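Local coordinates for protein glycinin (PDB 1OD5) that probably stores nitrogen and sulfur-containing amino acids in soybean seeds, as an 11S globulin hexamer whose subunits each carry two cupin domains, at residues I69-K74 / V141-L146; I391-G396 / G413-G418. One frame throughout, in Å; residues are numbered along the deposited sequence.

Contact 1: I69-K74 / V141-L146; sequences IVVQGK and VAISLL
Val-141 offers its carbonyl O to two successive residues, taking the N-H of Val-71 at 2.9 Å from N to O and, by a weak second bond, that of Gln-72. Two residues on one strand thus answer one on the other, which makes a classic beta bulge. The Val-71 side chain can be followed outward. CB lies just beyond Val-141 O; CG2 drops into the crowded position between the backbone N and the carbonyl carbon (chi1 -51°) and sits above that oxygen, 3.3 Å from it and 3.7 Å from Val-141 CB, also touching Val-141 CG1. The other branch, CG1, lies beside the backbone N and meets CG2 of Ile-143 loosely. Strands 66-72 and 140-146 are antiparallel neighbours in a sheet of the N-terminal cupin barrel, and the bulge takes up the last two residues of the first of them, immediately before Gly-73. The next pair toward the start of that strand, Val-70 and Ala-142, is non-hydrogen-bonded, its side chains on the sheet face opposite that of Ile-69 and Ile-143; the Ala-142 side chain lies about 5 Å from a bound carbonate. Ile-69 and Ile-143 are hydrogen-bonded in both directions, Ile-69 N to Ile-143 O at 3.0 Å and Ile-143 N to Ile-69 O at 3.2 Å. Their side chains run alongside each other, CG2 of Ile-69 against CG1 of Ile-143 at 3.8 Å, and both reach Phe-443 of the second cupin domain. Val-141 N closes the bulge, bonding Gln-72 O from above its carbonyl plane, while Gln-72 NE2 bonds Pro-139 O.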
loop_
_atom_site.group_PDB
_atom_site.type_symbol
_atom_site.label_atom_id
_atom_site.label_comp_id
_atom_site.label_asym_id
_atom_site.label_seq_id
_atom_site.Cartn_x
_atom_site.Cartn_y
_atom_site.Cartn_z
ATOM N N ILE A 69 -7.042 23.654 -16.579
ATOM C CA ILE A 69 -5.810 24.311 -16.939
ATOM C C ILE A 69 -6.146 25.789 -17.122
ATOM O O ILE A 69 -7.149 26.124 -17.734
ATOM C CB ILE A 69 -5.194 23.701 -18.223
ATOM C CG1 ILE A 69 -3.885 24.470 -18.480
ATOM C CG2 ILE A 69 -6.146 23.771 -19.418
ATOM C CD1 ILE A 69 -2.976 23.944 -19.581
ATOM N N VAL A 70 -5.383 26.712 -16.537
ATOM C CA VAL A 70 -5.578 28.141 -16.656
ATOM C C VAL A 70 -4.809 28.537 -17.901
ATOM O O VAL A 70 -3.594 28.350 -17.961
ATOM C CB VAL A 70 -4.997 28.855 -15.429
ATOM C CG1 VAL A 70 -4.999 30.342 -15.629
ATOM C CG2 VAL A 70 -5.823 28.514 -14.219
ATOM N N VAL A 71 -5.488 29.027 -18.945
ATOM C CA VAL A 71 -4.812 29.437 -20.175
ATOM C C VAL A 71 -4.582 30.963 -20.234
ATOM O O VAL A 71 -3.847 31.424 -21.101
ATOM C CB VAL A 71 -5.633 28.938 -21.433
ATOM C CG1 VAL A 71 -5.946 27.435 -21.315
ATOM C CG2 VAL A 71 -6.943 29.671 -21.542
ATOM N N GLN A 72 -5.153 31.812 -19.379
ATOM C CA GLN A 72 -4.901 33.239 -19.438
ATOM C C GLN A 72 -5.235 33.827 -18.085
ATOM O O GLN A 72 -6.138 33.364 -17.386
ATOM C CB GLN A 72 -5.775 33.882 -20.481
ATOM C CG GLN A 72 -5.476 35.335 -20.796
ATOM C CD GLN A 72 -6.576 35.986 -21.635
ATOM O OE1 GLN A 72 -6.736 35.687 -22.819
ATOM N NE2 GLN A 72 -7.360 36.899 -21.060
ATOM N N GLY A 73 -4.455 34.820 -17.670
ATOM C CA GLY A 73 -4.674 35.490 -16.402
ATOM C C GLY A 73 -4.023 34.826 -15.203
ATOM O O GLY A 73 -3.357 33.797 -15.274
ATOM N N LYS A 74 -4.290 35.451 -14.055
ATOM C CA LYS A 74 -3.773 35.005 -12.778
ATOM C C LYS A 74 -4.795 35.275 -11.712
ATOM O O LYS A 74 -5.562 36.236 -11.778
ATOM C CB LYS A 74 -2.447 35.741 -12.406
ATOM C CG LYS A 74 -2.534 37.252 -12.202
ATOM C CD LYS A 74 -1.227 37.761 -11.607
ATOM C CE LYS A 74 -1.289 39.247 -11.179
ATOM N NZ LYS A 74 -2.061 39.486 -9.956
ATOM N N VAL A 141 -8.934 32.834 -18.169
ATOM C CA VAL A 141 -9.720 31.896 -18.952
ATOM C C VAL A 141 -9.203 30.536 -18.530
ATOM O O VAL A 141 -8.010 30.299 -18.498
ATOM C CB VAL A 141 -9.523 32.147 -20.473
ATOM C CG1 VAL A 141 -10.351 31.181 -21.300
ATOM C CG2 VAL A 141 -9.992 33.540 -20.799
ATOM N N ALA A 142 -10.101 29.642 -18.153
ATOM C CA ALA A 142 -9.735 28.325 -17.718
ATOM C C ALA A 142 -10.667 27.275 -18.283
ATOM O O ALA A 142 -11.870 27.468 -18.349
ATOM C CB ALA A 142 -9.786 28.267 -16.194
ATOM N N ILE A 143 -10.160 26.146 -18.736
ATOM C CA ILE A 143 -11.030 25.128 -19.242
ATOM C C ILE A 143 -10.890 24.002 -18.211
ATOM O O ILE A 143 -9.817 23.616 -17.748
ATOM C CB ILE A 143 -10.618 24.775 -20.758
ATOM C CG1 ILE A 143 -9.698 23.626 -20.852
ATOM C CG2 ILE A 143 -9.944 25.977 -21.436
ATOM C CD1 ILE A 143 -10.489 22.347 -21.154
ATOM N N SER A 144 -12.030 23.481 -17.800
ATOM C CA SER A 144 -12.154 22.451 -16.806
ATOM C C SER A 144 -12.700 21.146 -17.313
ATOM O O SER A 144 -13.740 21.169 -17.944
ATOM C CB SER A 144 -13.024 23.022 -15.766
ATOM O OG SER A 144 -13.318 22.120 -14.726
ATOM N N LEU A 145 -12.057 20.008 -17.047
ATOM C CA LEU A 145 -12.490 18.694 -17.451
ATOM C C LEU A 145 -13.283 18.196 -16.276
ATOM O O LEU A 145 -12.698 17.980 -15.228
ATOM C CB LEU A 145 -11.274 17.852 -17.675
ATOM C CG LEU A 145 -11.209 16.421 -18.243
ATOM C CD1 LEU A 145 -11.779 15.407 -17.265
ATOM C CD2 LEU A 145 -11.907 16.422 -19.586
ATOM N N LEU A 146 -14.596 18.014 -16.372
ATOM C CA LEU A 146 -15.407 17.531 -15.278
ATOM C C LEU A 146 -15.435 16.036 -15.490
ATOM O O LEU A 146 -15.955 15.564 -16.489
ATOM C CB LEU A 146 -16.813 18.114 -15.367
ATOM C CG LEU A 146 -17.076 19.572 -15.772
ATOM C CD1 LEU A 146 -18.507 19.899 -15.424
ATOM C CD2 LEU A 146 -16.223 20.533 -15.006
#

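Contact 2: I391-G396 / G413-G418; sequences IYVTRG and GELRRG
Val-393 is wedged against the backbone of 416-418: its CB lies 3.4 Å from Arg-416 O, and CG1, turned anti to the backbone N (chi1 -176°), rests against the Arg-416 C to Arg-417 N peptide. Its other branch, CG2, meets CD1 of Leu-415 at 3.8 Å, and the same methyl of Leu-415 touches CG2 of Ile-391. Polar grip comes from the main chain. Gly-418 N donates to Val-393 O at 2.9 Å, in the carbonyl plane, and Arg-417 N gives a weak bond to Gly-396 O. Arg-417 lays its CG 3.4 Å from Thr-394 O, then bends so that NH1 donates to a water, which is weakly bonded in turn to Tyr-392 OH. That hydroxyl lies 3.5 Å from Gly-418 CA. Farther out, Val-393 bonds Gln-419 through the backbone, and Arg-416 N is held by the side chain of Gln-419. A classic bulge sets Thr-394 and Arg-395 together opposite Glu-439, and Arg-395 also forms a salt bridge to its carboxylate. Strand 389-394 here gives way to strand 396-403 of the other sheet, while 413-418 leads back toward strand 420-423: corners characteristic of a cupin beta-barrel.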
loop_
_atom_site.group_PDB
_atom_site.type_symbol
_atom_site.label_atom_id
_atom_site.label_comp_id
_atom_site.label_asym_id
_atom_site.label_seq_id
_atom_site.Cartn_x
_atom_site.Cartn_y
_atom_site.Cartn_z
ATOM N N ILE A 391 -8.115 16.256 -25.858
ATOM C CA ILE A 391 -7.219 17.286 -26.346
ATOM C C ILE A 391 -7.989 18.601 -26.418
ATOM O O ILE A 391 -9.158 18.620 -26.787
ATOM C CB ILE A 391 -6.721 16.875 -27.761
ATOM C CG1 ILE A 391 -5.793 15.693 -27.705
ATOM C CG2 ILE A 391 -5.992 18.033 -28.407
ATOM C CD1 ILE A 391 -5.444 15.160 -29.111
ATOM N N TYR A 392 -7.398 19.720 -26.040
ATOM C CA TYR A 392 -8.027 21.018 -26.150
ATOM C C TYR A 392 -6.925 21.893 -26.732
ATOM O O TYR A 392 -5.903 22.068 -26.072
ATOM C CB TYR A 392 -8.452 21.554 -24.794
ATOM C CG TYR A 392 -8.946 22.980 -24.932
ATOM C CD1 TYR A 392 -10.256 23.217 -25.359
ATOM C CD2 TYR A 392 -8.087 24.048 -24.663
ATOM C CE1 TYR A 392 -10.710 24.532 -25.524
ATOM C CE2 TYR A 392 -8.536 25.355 -24.829
ATOM C CZ TYR A 392 -9.845 25.592 -25.260
ATOM O OH TYR A 392 -10.286 26.894 -25.434
ATOM N N VAL A 393 -7.042 22.484 -27.924
ATOM C CA VAL A 393 -5.966 23.292 -28.469
ATOM C C VAL A 393 -5.963 24.678 -27.867
ATOM O O VAL A 393 -6.917 25.434 -27.948
ATOM C CB VAL A 393 -6.113 23.312 -30.006
ATOM C CG1 VAL A 393 -4.946 24.067 -30.621
ATOM C CG2 VAL A 393 -6.097 21.878 -30.557
ATOM N N THR A 394 -4.855 25.031 -27.230
ATOM C CA THR A 394 -4.723 26.339 -26.553
ATOM C C THR A 394 -4.131 27.470 -27.396
ATOM O O THR A 394 -4.295 28.662 -27.091
ATOM C CB THR A 394 -3.853 26.133 -25.242
ATOM O OG1 THR A 394 -2.622 25.573 -25.696
ATOM C CG2 THR A 394 -4.448 25.176 -24.204
ATOM N N ARG A 395 -3.467 27.053 -28.476
ATOM C CA ARG A 395 -2.813 27.998 -29.356
ATOM C C ARG A 395 -2.464 27.298 -30.645
ATOM O O ARG A 395 -2.225 26.094 -30.653
ATOM C CB ARG A 395 -1.547 28.492 -28.680
ATOM C CG ARG A 395 -0.947 29.821 -29.143
ATOM C CD ARG A 395 0.145 29.708 -30.218
ATOM N NE ARG A 395 1.353 29.059 -29.741
ATOM C CZ ARG A 395 2.169 28.414 -30.589
ATOM N NH1 ARG A 395 1.894 28.356 -31.888
ATOM N NH2 ARG A 395 3.266 27.778 -30.155
ATOM N N GLY A 396 -2.504 28.001 -31.779
ATOM C CA GLY A 396 -2.128 27.395 -33.037
ATOM C C GLY A 396 -3.147 26.567 -33.779
ATOM O O GLY A 396 -4.353 26.575 -33.547
ATOM N N GLY A 413 -8.032 15.803 -39.943
ATOM C CA GLY A 413 -8.178 17.184 -40.374
ATOM C C GLY A 413 -7.479 18.142 -39.427
ATOM O O GLY A 413 -6.750 17.698 -38.545
ATOM N N GLU A 414 -7.709 19.450 -39.608
ATOM C CA GLU A 414 -7.098 20.448 -38.757
ATOM C C GLU A 414 -7.897 20.604 -37.494
ATOM O O GLU A 414 -9.113 20.429 -37.450
ATOM C CB GLU A 414 -7.061 21.835 -39.360
ATOM C CG GLU A 414 -6.606 21.973 -40.809
ATOM C CD GLU A 414 -5.172 21.621 -41.215
ATOM O OE1 GLU A 414 -4.245 22.309 -40.795
ATOM O OE2 GLU A 414 -4.984 20.677 -41.991
ATOM N N LEU A 415 -7.144 20.926 -36.460
ATOM C CA LEU A 415 -7.670 21.205 -35.144
ATOM C C LEU A 415 -7.041 22.559 -34.889
ATOM O O LEU A 415 -5.844 22.736 -35.117
ATOM C CB LEU A 415 -7.163 20.261 -34.106
ATOM C CG LEU A 415 -8.093 19.285 -33.431
ATOM C CD1 LEU A 415 -7.370 18.750 -32.207
ATOM C CD2 LEU A 415 -9.390 19.953 -32.995
ATOM N N ARG A 416 -7.825 23.533 -34.469
ATOM C CA ARG A 416 -7.335 24.860 -34.194
ATOM C C ARG A 416 -7.707 25.261 -32.788
ATOM O O ARG A 416 -8.483 24.576 -32.121
ATOM C CB ARG A 416 -7.901 25.914 -35.146
ATOM C CG ARG A 416 -9.152 25.656 -35.981
ATOM C CD ARG A 416 -9.984 26.929 -35.945
ATOM N NE ARG A 416 -10.867 26.912 -34.777
ATOM C CZ ARG A 416 -11.106 27.999 -34.015
ATOM N NH1 ARG A 416 -10.526 29.189 -34.281
ATOM N NH2 ARG A 416 -11.961 27.899 -32.975
ATOM N N ARG A 417 -7.140 26.374 -32.335
ATOM C CA ARG A 417 -7.368 26.874 -30.996
ATOM C C ARG A 417 -8.815 26.820 -30.522
ATOM O O ARG A 417 -9.666 26.995 -31.382
ATOM C CB ARG A 417 -6.853 28.299 -30.935
ATOM C CG ARG A 417 -6.714 28.664 -29.471
ATOM C CD ARG A 417 -7.586 29.792 -29.002
ATOM N NE ARG A 417 -6.953 31.069 -29.290
ATOM C CZ ARG A 417 -6.454 31.852 -28.312
ATOM N NH1 ARG A 417 -6.511 31.480 -27.021
ATOM N NH2 ARG A 417 -5.922 33.057 -28.608
ATOM N N GLY A 418 -9.200 26.540 -29.269
ATOM C CA GLY A 418 -10.603 26.511 -28.867
ATOM C C GLY A 418 -11.306 25.195 -29.146
ATOM O O GLY A 418 -12.343 24.894 -28.564
HETATM O O HOH W 1 -8.165 29.444 -25.320
#

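Overall arrangement
From the N terminus, the chain enters the first cupin domain, where contact 1 pairs strand 66-72 with strand 140-146 and closes a loop of 66 intervening residues. Only much later, in the second cupin domain, does contact 2 close a shorter loop of 16 residues, joining the end of strand 389-394 to the end of strand 409-416. The two loops follow in series, neither nested nor crossed. In space their centres lie about 15 Å apart, and they meet across the domain boundary: Ile-143 CG2 packs on Tyr-392 CE2 at 3.7 Å, and Val-71 CG1 on Thr-394 CG2, so the two cupin barrels abut here.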